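Local coordinates for ADP-ribosyltransferase (Staphylococcus aureus, PDB 1OJQ), which catalyses mono-ADP-ribosylation of protein with NAD+ as the donor, probably modifying Rho-type GTPases as C3-like exoenzymes do, at residues Thr37-Ser40 / Ser41-Asn44; Arg100-Leu103 / His104-Gln107; Ser120-Asn123 / Asn124-Ser128; Glu157-Lys160 / Gly161-Ala164. One frame throughout, in Å; residues are numbered along the deposited sequence.

Contact 1 (Thr37-Ser40 / Ser41-Asn44)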
loop_
_atom_site.group_PDB
_atom_site.type_symbol
_atom_site.label_atom_id
_atom_site.label_comp_id
_atom_site.label_asym_id
_atom_site.label_seq_id
_atom_site.Cartn_x
_atom_site.Cartn_y
_atom_site.Cartn_z
ATOM N N THR A 37 3.290 -10.539 7.638
ATOM C CA THR A 37 4.104 -10.554 6.425
ATOM C C THR A 37 4.230 -11.957 5.837
ATOM O O THR A 37 4.329 -12.054 4.616
ATOM C CB THR A 37 5.527 -10.004 6.622
ATOM O OG1 THR A 37 6.296 -10.889 7.461
ATOM C CG2 THR A 37 5.486 -8.632 7.283
ATOM N N LYS A 38 4.200 -13.005 6.646
ATOM C CA LYS A 38 4.274 -14.384 6.204
ATOM C C LYS A 38 3.042 -14.860 5.430
ATOM O O LYS A 38 3.166 -15.665 4.524
ATOM C CB LYS A 38 4.333 -15.336 7.411
ATOM C CG LYS A 38 5.512 -15.219 8.334
ATOM C CD LYS A 38 5.318 -16.205 9.487
ATOM C CE LYS A 38 5.769 -17.602 9.090
ATOM N NZ LYS A 38 5.515 -18.564 10.210
ATOM N N ASN A 39 1.890 -14.388 5.875
ATOM C CA ASN A 39 0.585 -14.983 5.586
ATOM C C ASN A 39 -0.547 -14.027 5.964
ATOM O O ASN A 39 -1.095 -14.154 7.056
ATOM C CB ASN A 39 0.476 -16.268 6.392
ATOM C CG ASN A 39 -0.578 -17.269 5.984
ATOM O OD1 ASN A 39 -1.066 -17.294 4.850
ATOM N ND2 ASN A 39 -0.924 -18.139 6.942
ATOM N N SER A 40 -0.833 -13.107 5.070
ATOM C CA SER A 40 -1.844 -12.082 5.331
ATOM C C SER A 40 -3.236 -12.559 4.980
ATOM O O SER A 40 -4.201 -12.018 5.492
ATOM C CB SER A 40 -1.524 -10.822 4.534
ATOM O OG SER A 40 -1.581 -11.094 3.137
ATOM N N SER A 41 -3.352 -13.554 4.092
ATOM C CA SER A 41 -4.707 -13.921 3.657
ATOM C C SER A 41 -5.642 -14.339 4.779
ATOM O O SER A 41 -6.830 -14.005 4.677
ATOM C CB SER A 41 -4.654 -15.010 2.572
ATOM O OG SER A 41 -4.224 -16.253 3.085
ATOM N N PRO A 42 -5.278 -15.045 5.839
ATOM C CA PRO A 42 -6.285 -15.409 6.847
ATOM C C PRO A 42 -6.912 -14.233 7.591
ATOM O O PRO A 42 -7.934 -14.376 8.271
ATOM C CB PRO A 42 -5.475 -16.221 7.872
ATOM C CG PRO A 42 -4.355 -16.769 7.040
ATOM C CD PRO A 42 -3.949 -15.605 6.173
ATOM N N ILE A 43 -6.274 -13.078 7.474
ATOM C CA ILE A 43 -6.770 -11.824 8.035
ATOM C C ILE A 43 -7.409 -10.976 6.952
ATOM O O ILE A 43 -8.507 -10.445 7.091
ATOM C CB ILE A 43 -5.593 -11.094 8.712
ATOM C CG1 ILE A 43 -5.196 -11.792 10.018
ATOM C CG2 ILE A 43 -5.878 -9.603 8.890
ATOM C CD1 ILE A 43 -3.807 -11.441 10.498
ATOM N N ASN A 44 -6.684 -10.838 5.839
ATOM C CA ASN A 44 -7.184 -10.015 4.731
ATOM C C ASN A 44 -8.539 -10.463 4.242
ATOM O O ASN A 44 -9.489 -9.696 4.108
ATOM C CB ASN A 44 -6.166 -10.081 3.597
ATOM C CG ASN A 44 -6.527 -9.369 2.319
ATOM O OD1 ASN A 44 -7.660 -8.987 2.039
ATOM N ND2 ASN A 44 -5.507 -9.192 1.455
HETATM O O HOH W 1 -1.403 -15.724 3.031
#
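Ser40 O receives two backbone N-H groups from the helix that starts just after it. Asn44 N lies 2.8 Å from Ser40 O on an almost straight N-H...O line (175°) and approaches close to the direction of the C=O bond. Ile43 N, 3.1 Å from the same Ser40 O, comes instead from above the carbonyl plane and is more bent, at 145°. The pair of bonds fixes the first turn of helix 41-49, and Asn44 CB rests against this oxygen at 3.3 Å from Ser40 O.

Beside this turn the Asn39 side chain runs across that of Pro42 at about a right angle, with Asn39 ND2 3.7 Å from Pro42 CG and Asn39 OD1 3.6 Å from Pro42 CD. With Asn39 CG anti to the backbone N (chi1 -163°), the amide is placed beside its own carbonyl carbon, where it meets Pro42. Pro42 CD also sits 3.3 Å from Asn39 O. One water accepts from Ser41 N at 3.1 Å; its second link, to Asn39 OD1, is so short that it is doubtful.

Farther out, Thr37 OG1 bonds with Tyr34 O and Ala174 N at the end of helix 27-38, and Ile43 packs on Tyr136. The side chain of Asn44 closely approaches those of Arg48 and Glu133, which bind NAD+ as Thr37 does. The segment is therefore a tight corner between two helices, broken at Asn39 and restarted with a proline in the first turn, at the border of the NAD+ site of an ADP-ribosyltransferase.

Contact 2 (Arg100-Leu103 / His104-Gln107); sequences REDL and HMLQ
Leu106 and Asp102 make the tight, buried part of this alpha-helical stretch, whose backbone bonds join each residue to the fourth one on: Leu106 N donates to Asp102 O at 2.7 Å, and Leu106 CB is pressed to 3.3 Å from the same Asp102 O. Met105, itself exposed, lies along the neighbouring carbonyl, its CG 3.3 Å from Glu101 O and its CE curled back to 3.7 Å from Asp102 OD1. That return follows from the bend at the end of the methionine chain (chi3 -71°). The other oxygen, Asp102 OD2, faces elsewhere, in a salt bridge with Lys121 and a bond from Thr99 N, just ahead of helix 100-106. Leu118 of helix 116-126 lies against Asp102, Met105 and Leu106, whereas Leu103 CD1 and Leu106 CD2 meet only loosely, at 4.4 Å.

On the outer side the grip is polar and slack. Glu101 and His104 run alongside each other in the same direction, carboxylate and ring planes 38° apart, and their side chains come nearest at Glu101 OE1 and His104 CD2, 3.5 Å. A bend at chi2 (71°) brings Arg100 NH1 to 3.4 Å from His104 CB. A water lies in plane at the edges of both the guanidinium and the imidazole, 2.8 Å from Arg100 NH2, and joins it to His104 ND1.

His104 thus has a carboxylate near NE2 and a guanidinium near ND1, neither in direct contact with its nitrogens; their influences on its ionisation would probably oppose each other.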
loop_
_atom_site.group_PDB
_atom_site.type_symbol
_atom_site.label_atom_id
_atom_site.label_comp_id
_atom_site.label_asym_id
_atom_site.label_seq_id
_atom_site.Cartn_x
_atom_site.Cartn_y
_atom_site.Cartn_z
ATOM N N ARG A 100 -14.015 -5.241 -19.016
ATOM C CA ARG A 100 -13.102 -6.360 -19.256
ATOM C C ARG A 100 -12.356 -6.214 -20.573
ATOM O O ARG A 100 -11.180 -6.563 -20.677
ATOM C CB ARG A 100 -13.886 -7.678 -19.278
ATOM C CG ARG A 100 -13.063 -8.871 -19.759
ATOM C CD ARG A 100 -12.025 -9.247 -18.696
ATOM N NE ARG A 100 -11.188 -10.361 -19.143
ATOM C CZ ARG A 100 -10.002 -10.238 -19.741
ATOM N NH1 ARG A 100 -9.444 -9.061 -20.006
ATOM N NH2 ARG A 100 -9.319 -11.325 -20.102
ATOM N N GLU A 101 -13.039 -5.708 -21.611
ATOM C CA GLU A 101 -12.332 -5.551 -22.890
ATOM C C GLU A 101 -11.321 -4.418 -22.815
ATOM O O GLU A 101 -10.264 -4.527 -23.441
ATOM C CB GLU A 101 -13.298 -5.314 -24.055
ATOM C CG GLU A 101 -12.615 -5.486 -25.406
ATOM C CD GLU A 101 -12.237 -6.932 -25.689
ATOM O OE1 GLU A 101 -11.639 -7.169 -26.764
ATOM O OE2 GLU A 101 -12.515 -7.849 -24.889
ATOM N N ASP A 102 -11.626 -3.344 -22.073
ATOM C CA ASP A 102 -10.626 -2.306 -21.846
ATOM C C ASP A 102 -9.362 -2.931 -21.246
ATOM O O ASP A 102 -8.247 -2.651 -21.691
ATOM C CB ASP A 102 -11.111 -1.188 -20.930
ATOM C CG ASP A 102 -12.224 -0.358 -21.541
ATOM O OD1 ASP A 102 -12.283 -0.260 -22.788
ATOM O OD2 ASP A 102 -13.032 0.190 -20.756
ATOM N N LEU A 103 -9.578 -3.784 -20.245
ATOM C CA LEU A 103 -8.444 -4.431 -19.588
ATOM C C LEU A 103 -7.695 -5.344 -20.546
ATOM O O LEU A 103 -6.458 -5.409 -20.533
ATOM C CB LEU A 103 -8.945 -5.259 -18.404
ATOM C CG LEU A 103 -7.880 -5.743 -17.423
ATOM C CD1 LEU A 103 -7.050 -4.571 -16.919
ATOM C CD2 LEU A 103 -8.535 -6.480 -16.260
ATOM N N HIS A 104 -8.498 -6.069 -21.341
ATOM C CA HIS A 104 -7.884 -6.973 -22.313
ATOM C C HIS A 104 -6.999 -6.200 -23.284
ATOM O O HIS A 104 -5.867 -6.596 -23.572
ATOM C CB HIS A 104 -8.959 -7.743 -23.084
ATOM C CG HIS A 104 -8.401 -8.533 -24.237
ATOM N ND1 HIS A 104 -7.613 -9.652 -24.058
ATOM C CD2 HIS A 104 -8.545 -8.365 -25.572
ATOM C CE1 HIS A 104 -7.291 -10.132 -25.258
ATOM N NE2 HIS A 104 -7.841 -9.368 -26.196
ATOM N N MET A 105 -7.537 -5.082 -23.776
ATOM C CA MET A 105 -6.758 -4.252 -24.706
ATOM C C MET A 105 -5.580 -3.578 -24.002
ATOM O O MET A 105 -4.522 -3.407 -24.609
ATOM C CB MET A 105 -7.638 -3.198 -25.370
ATOM C CG MET A 105 -8.729 -3.826 -26.245
ATOM S SD MET A 105 -9.700 -2.568 -27.095
ATOM C CE MET A 105 -10.649 -1.849 -25.753
ATOM N N LEU A 106 -5.772 -3.199 -22.738
ATOM C CA LEU A 106 -4.680 -2.569 -21.991
ATOM C C LEU A 106 -3.449 -3.469 -21.944
ATOM O O LEU A 106 -2.305 -3.009 -22.092
ATOM C CB LEU A 106 -5.124 -2.217 -20.562
ATOM C CG LEU A 106 -4.117 -1.378 -19.754
ATOM C CD1 LEU A 106 -3.823 -0.052 -20.444
ATOM C CD2 LEU A 106 -4.611 -1.133 -18.334
ATOM N N GLN A 107 -3.675 -4.767 -21.720
ATOM C CA GLN A 107 -2.530 -5.663 -21.504
ATOM C C GLN A 107 -1.934 -6.109 -22.827
ATOM O O GLN A 107 -0.908 -6.784 -22.789
ATOM C CB GLN A 107 -2.896 -6.866 -20.637
ATOM C CG GLN A 107 -3.970 -7.793 -21.128
ATOM C CD GLN A 107 -3.551 -8.887 -22.085
ATOM O OE1 GLN A 107 -4.211 -9.081 -23.116
ATOM N NE2 GLN A 107 -2.481 -9.618 -21.794
HETATM O O HOH W 2 -6.973 -11.035 -21.678
#

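Contact 3 (Ser120-Asn123 / Asn124-Ser128); sequences SKLN and NLMNS
Asn127 turns the edge of its side-chain amide to Asn123 O: ND2 donates at 2.8 Å from Asn123 O, nearly straight at 167°, with the oxygen only 3° out of the amide plane. At the other end of the same amide, Asn127 OD1 accepts from Ser128 OG, 2.8 Å away, so both polar atoms are engaged and the group's rotation is fixed. The Asn123 amide is held elsewhere, its OD1 accepting from Val194 N in the neighbouring sheet.

Asn127 N also reaches Asn123 O, at 2.9 Å, and the two donors arrive from opposite faces of the carbonyl plane. A chi1 of 85° folds the Asn127 side chain back over its own backbone to make this possible. A weak third bond comes from Met126 N. This asparagine closes the C-terminal end of helix 116-126, which packs on strand 187-196 of the mixed sheet in the ADP-ribosyltransferase fold.

Earlier turns use apolar side chains. Leu122 and Met126 lie side by side and point the same way, Leu122 CD2 4.1 Å from Met126 SD, both against Val194; Leu92 and Phe98 meet the leucine, Ile95 the methionine. On the next flank Lys121 crosses Leu125 at a slant, with Lys121 CG 3.9 Å from Leu125 CD1, before its extended chain carries NZ off to Asp102. Leu125 CG also presses on the backbone, 3.3 Å from Lys121 O. Past the helix, Ser128 takes left-handed backbone angles and bonds through its backbone with Val191.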
loop_
_atom_site.group_PDB
_atom_site.type_symbol
_atom_site.label_atom_id
_atom_site.label_comp_id
_atom_site.label_asym_id
_atom_site.label_seq_id
_atom_site.Cartn_x
_atom_site.Cartn_y
_atom_site.Cartn_z
ATOM N N SER A 120 -5.711 7.271 -20.425
ATOM C CA SER A 120 -6.531 8.473 -20.293
ATOM C C SER A 120 -7.916 8.128 -19.789
ATOM O O SER A 120 -8.507 8.820 -18.949
ATOM C CB SER A 120 -6.600 9.209 -21.632
ATOM O OG SER A 120 -5.394 9.943 -21.789
ATOM N N LYS A 121 -8.474 7.024 -20.290
ATOM C CA LYS A 121 -9.777 6.581 -19.787
ATOM C C LYS A 121 -9.718 6.292 -18.295
ATOM O O LYS A 121 -10.597 6.647 -17.494
ATOM C CB LYS A 121 -10.225 5.323 -20.558
ATOM C CG LYS A 121 -11.615 4.844 -20.180
ATOM C CD LYS A 121 -12.174 3.802 -21.140
ATOM C CE LYS A 121 -13.647 3.555 -20.848
ATOM N NZ LYS A 121 -14.219 2.482 -21.702
ATOM N N LEU A 122 -8.648 5.606 -17.879
ATOM C CA LEU A 122 -8.476 5.260 -16.468
ATOM C C LEU A 122 -8.467 6.527 -15.610
ATOM O O LEU A 122 -9.116 6.606 -14.568
ATOM C CB LEU A 122 -7.186 4.474 -16.247
ATOM C CG LEU A 122 -7.216 2.951 -16.385
ATOM C CD1 LEU A 122 -5.798 2.410 -16.217
ATOM C CD2 LEU A 122 -8.151 2.287 -15.379
ATOM N N ASN A 123 -7.718 7.530 -16.047
ATOM C CA ASN A 123 -7.667 8.792 -15.318
ATOM C C ASN A 123 -9.054 9.394 -15.193
ATOM O O ASN A 123 -9.541 9.908 -14.199
ATOM C CB ASN A 123 -6.740 9.773 -16.045
ATOM C CG ASN A 123 -6.729 11.108 -15.314
ATOM O OD1 ASN A 123 -6.010 11.208 -14.311
ATOM N ND2 ASN A 123 -7.495 12.088 -15.759
ATOM N N ASN A 124 -9.773 9.330 -16.324
ATOM C CA ASN A 124 -11.120 9.894 -16.326
ATOM C C ASN A 124 -12.027 9.126 -15.372
ATOM O O ASN A 124 -12.885 9.736 -14.726
ATOM C CB ASN A 124 -11.711 9.905 -17.743
ATOM C CG ASN A 124 -13.197 10.230 -17.678
ATOM O OD1 ASN A 124 -14.033 9.333 -17.587
ATOM N ND2 ASN A 124 -13.479 11.527 -17.705
ATOM N N LEU A 125 -11.855 7.822 -15.226
ATOM C CA LEU A 125 -12.661 6.974 -14.357
ATOM C C LEU A 125 -12.163 6.889 -12.911
ATOM O O LEU A 125 -12.941 6.494 -12.025
ATOM C CB LEU A 125 -12.719 5.544 -14.923
ATOM C CG LEU A 125 -13.380 5.454 -16.306
ATOM C CD1 LEU A 125 -13.297 4.020 -16.813
ATOM C CD2 LEU A 125 -14.809 5.978 -16.240
ATOM N N MET A 126 -10.897 7.241 -12.644
ATOM C CA MET A 126 -10.473 7.124 -11.243
ATOM C C MET A 126 -10.213 8.471 -10.572
ATOM O O MET A 126 -10.225 8.533 -9.329
ATOM C CB MET A 126 -9.226 6.236 -11.162
ATOM C CG MET A 126 -9.416 4.866 -11.796
ATOM S SD MET A 126 -7.893 3.892 -11.565
ATOM C CE MET A 126 -7.872 3.820 -9.763
ATOM N N ASN A 127 -9.978 9.538 -11.326
ATOM C CA ASN A 127 -9.635 10.787 -10.637
ATOM C C ASN A 127 -10.785 11.277 -9.766
ATOM O O ASN A 127 -11.966 11.078 -10.056
ATOM C CB ASN A 127 -9.226 11.877 -11.633
ATOM C CG ASN A 127 -10.442 12.609 -12.166
ATOM O OD1 ASN A 127 -10.912 13.567 -11.532
ATOM N ND2 ASN A 127 -10.921 12.140 -13.313
ATOM N N SER A 128 -10.372 11.910 -8.671
ATOM C CA SER A 128 -11.295 12.441 -7.692
ATOM C C SER A 128 -12.153 11.360 -7.036
ATOM O O SER A 128 -13.200 11.722 -6.477
ATOM C CB SER A 128 -12.193 13.506 -8.341
ATOM O OG SER A 128 -11.438 14.534 -8.974
#

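Contact 4 (Glu157-Lys160 / Gly161-Ala164); sequences ELPK and GTKA
Pro159 and Thr162 close a type II beta turn, the bend by which the chain leaves strand 152-158 of the mixed sheet and heads for the short strand 165-166 of the smaller one.

Thr162 N lies 3.3 Å from Pro159 O with an N-H...O angle of 153°; the hydrogen bond is long, and its donor stands above the carbonyl plane, not on a lone pair. Pro159 O has a second donor in Thr77 OG1, and backbone bonds between Thr77 and both Gly161 and Thr162 tie the turn to the loop before strand 81-87. Thr162 OG1 is turned away from the turn and accepts from Lys212 N at the chain's end.

The apolar part rests on one methyl group. Thr162 CG2 is 4.0 Å from Leu158 CB and 4.2 Å from Pro159 CD, closing the inner side of the bend, and it lies 3.4 Å from Pro159 O. Leu158 continues inward against Val81, Val83, Leu183 and Val209, in the buried zone between the two sheets.

Backbone shape accounts for the rest. Gly161 takes positive phi (83°), the conformation required at the third position of this turn, where a side chain would be jammed against Lys160 O. Lys160 extends outward from the corner, touching the turn only near its base: Lys160 CG is 3.3 Å from Gly161 N.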
loop_
_atom_site.group_PDB
_atom_site.type_symbol
_atom_site.label_atom_id
_atom_site.label_comp_id
_atom_site.label_asym_id
_atom_site.label_seq_id
_atom_site.Cartn_x
_atom_site.Cartn_y
_atom_site.Cartn_z
ATOM N N GLU A 157 0.456 9.625 -1.155
ATOM C CA GLU A 157 0.959 10.647 -0.233
ATOM C C GLU A 157 0.352 10.439 1.155
ATOM O O GLU A 157 -0.862 10.542 1.315
ATOM C CB GLU A 157 0.603 12.048 -0.736
ATOM C CG GLU A 157 1.341 13.162 -0.000
ATOM C CD GLU A 157 0.689 14.510 -0.275
ATOM O OE1 GLU A 157 0.765 15.426 0.561
ATOM O OE2 GLU A 157 0.076 14.663 -1.346
ATOM N N LEU A 158 1.157 10.157 2.173
ATOM C CA LEU A 158 0.663 9.980 3.523
ATOM C C LEU A 158 0.787 11.296 4.290
ATOM O O LEU A 158 1.894 11.843 4.298
ATOM C CB LEU A 158 1.485 8.951 4.298
ATOM C CG LEU A 158 1.618 7.569 3.676
ATOM C CD1 LEU A 158 2.380 6.652 4.616
ATOM C CD2 LEU A 158 0.236 7.017 3.338
ATOM N N PRO A 159 -0.264 11.770 4.900
ATOM C CA PRO A 159 -0.146 13.002 5.702
ATOM C C PRO A 159 0.817 12.852 6.868
ATOM O O PRO A 159 0.982 11.777 7.451
ATOM C CB PRO A 159 -1.558 13.181 6.263
ATOM C CG PRO A 159 -2.463 12.414 5.353
ATOM C CD PRO A 159 -1.647 11.245 4.878
ATOM N N LYS A 160 1.475 13.947 7.238
ATOM C CA LYS A 160 2.280 13.883 8.456
ATOM C C LYS A 160 1.390 13.536 9.633
ATOM O O LYS A 160 0.258 14.008 9.799
ATOM C CB LYS A 160 2.981 15.228 8.624
ATOM C CG LYS A 160 3.802 15.333 9.888
ATOM C CD LYS A 160 4.438 16.714 10.058
ATOM C CE LYS A 160 5.268 16.665 11.355
ATOM N NZ LYS A 160 6.214 17.818 11.359
ATOM N N GLY A 161 1.911 12.674 10.493
ATOM C CA GLY A 161 1.198 12.325 11.709
ATOM C C GLY A 161 0.146 11.249 11.553
ATOM O O GLY A 161 -0.604 10.984 12.500
ATOM N N THR A 162 0.060 10.606 10.388
ATOM C CA THR A 162 -0.889 9.491 10.230
ATOM C C THR A 162 -0.283 8.188 10.757
ATOM O O THR A 162 0.946 8.004 10.794
ATOM C CB THR A 162 -1.308 9.399 8.745
ATOM O OG1 THR A 162 -2.541 8.693 8.624
ATOM C CG2 THR A 162 -0.284 8.618 7.921
ATOM N N LYS A 163 -1.143 7.256 11.182
ATOM C CA LYS A 163 -0.644 5.981 11.708
ATOM C C LYS A 163 0.072 5.207 10.612
ATOM O O LYS A 163 -0.466 5.061 9.509
ATOM C CB LYS A 163 -1.792 5.144 12.260
ATOM C CG LYS A 163 -2.403 5.704 13.540
ATOM C CD LYS A 163 -3.541 4.815 14.021
ATOM C CE LYS A 163 -4.202 5.375 15.266
ATOM N NZ LYS A 163 -4.654 6.790 15.085
ATOM N N ALA A 164 1.260 4.704 10.899
ATOM C CA ALA A 164 1.995 3.901 9.911
ATOM C C ALA A 164 3.118 3.126 10.599
ATOM O O ALA A 164 3.778 3.690 11.476
ATOM C CB ALA A 164 2.568 4.802 8.832
#

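In the fold
Contacts 2 and 3 lie on consecutive helices, 100-106 and 116-126, with centres about 15 Å apart, and touch through a salt bridge and through Leu106 against Leu122. Each buries leucine on one flank, but polar groups also take part inside: Asp102 in contact 2, Asn123 in contact 3. Contacts 2, 3 and 4 are partly buried; contact 1 is a surface corner, yet the one that holds an NAD+-binding residue, about 31 Å between centres from contact 3. Contact 4 alone forms at a strand end. The chemistry follows place: a carbonyl starting a helix in contact 1, water-joined Arg100 and His104 in contact 2, an asparagine ending a helix in contact 3, a turn bond in contact 4.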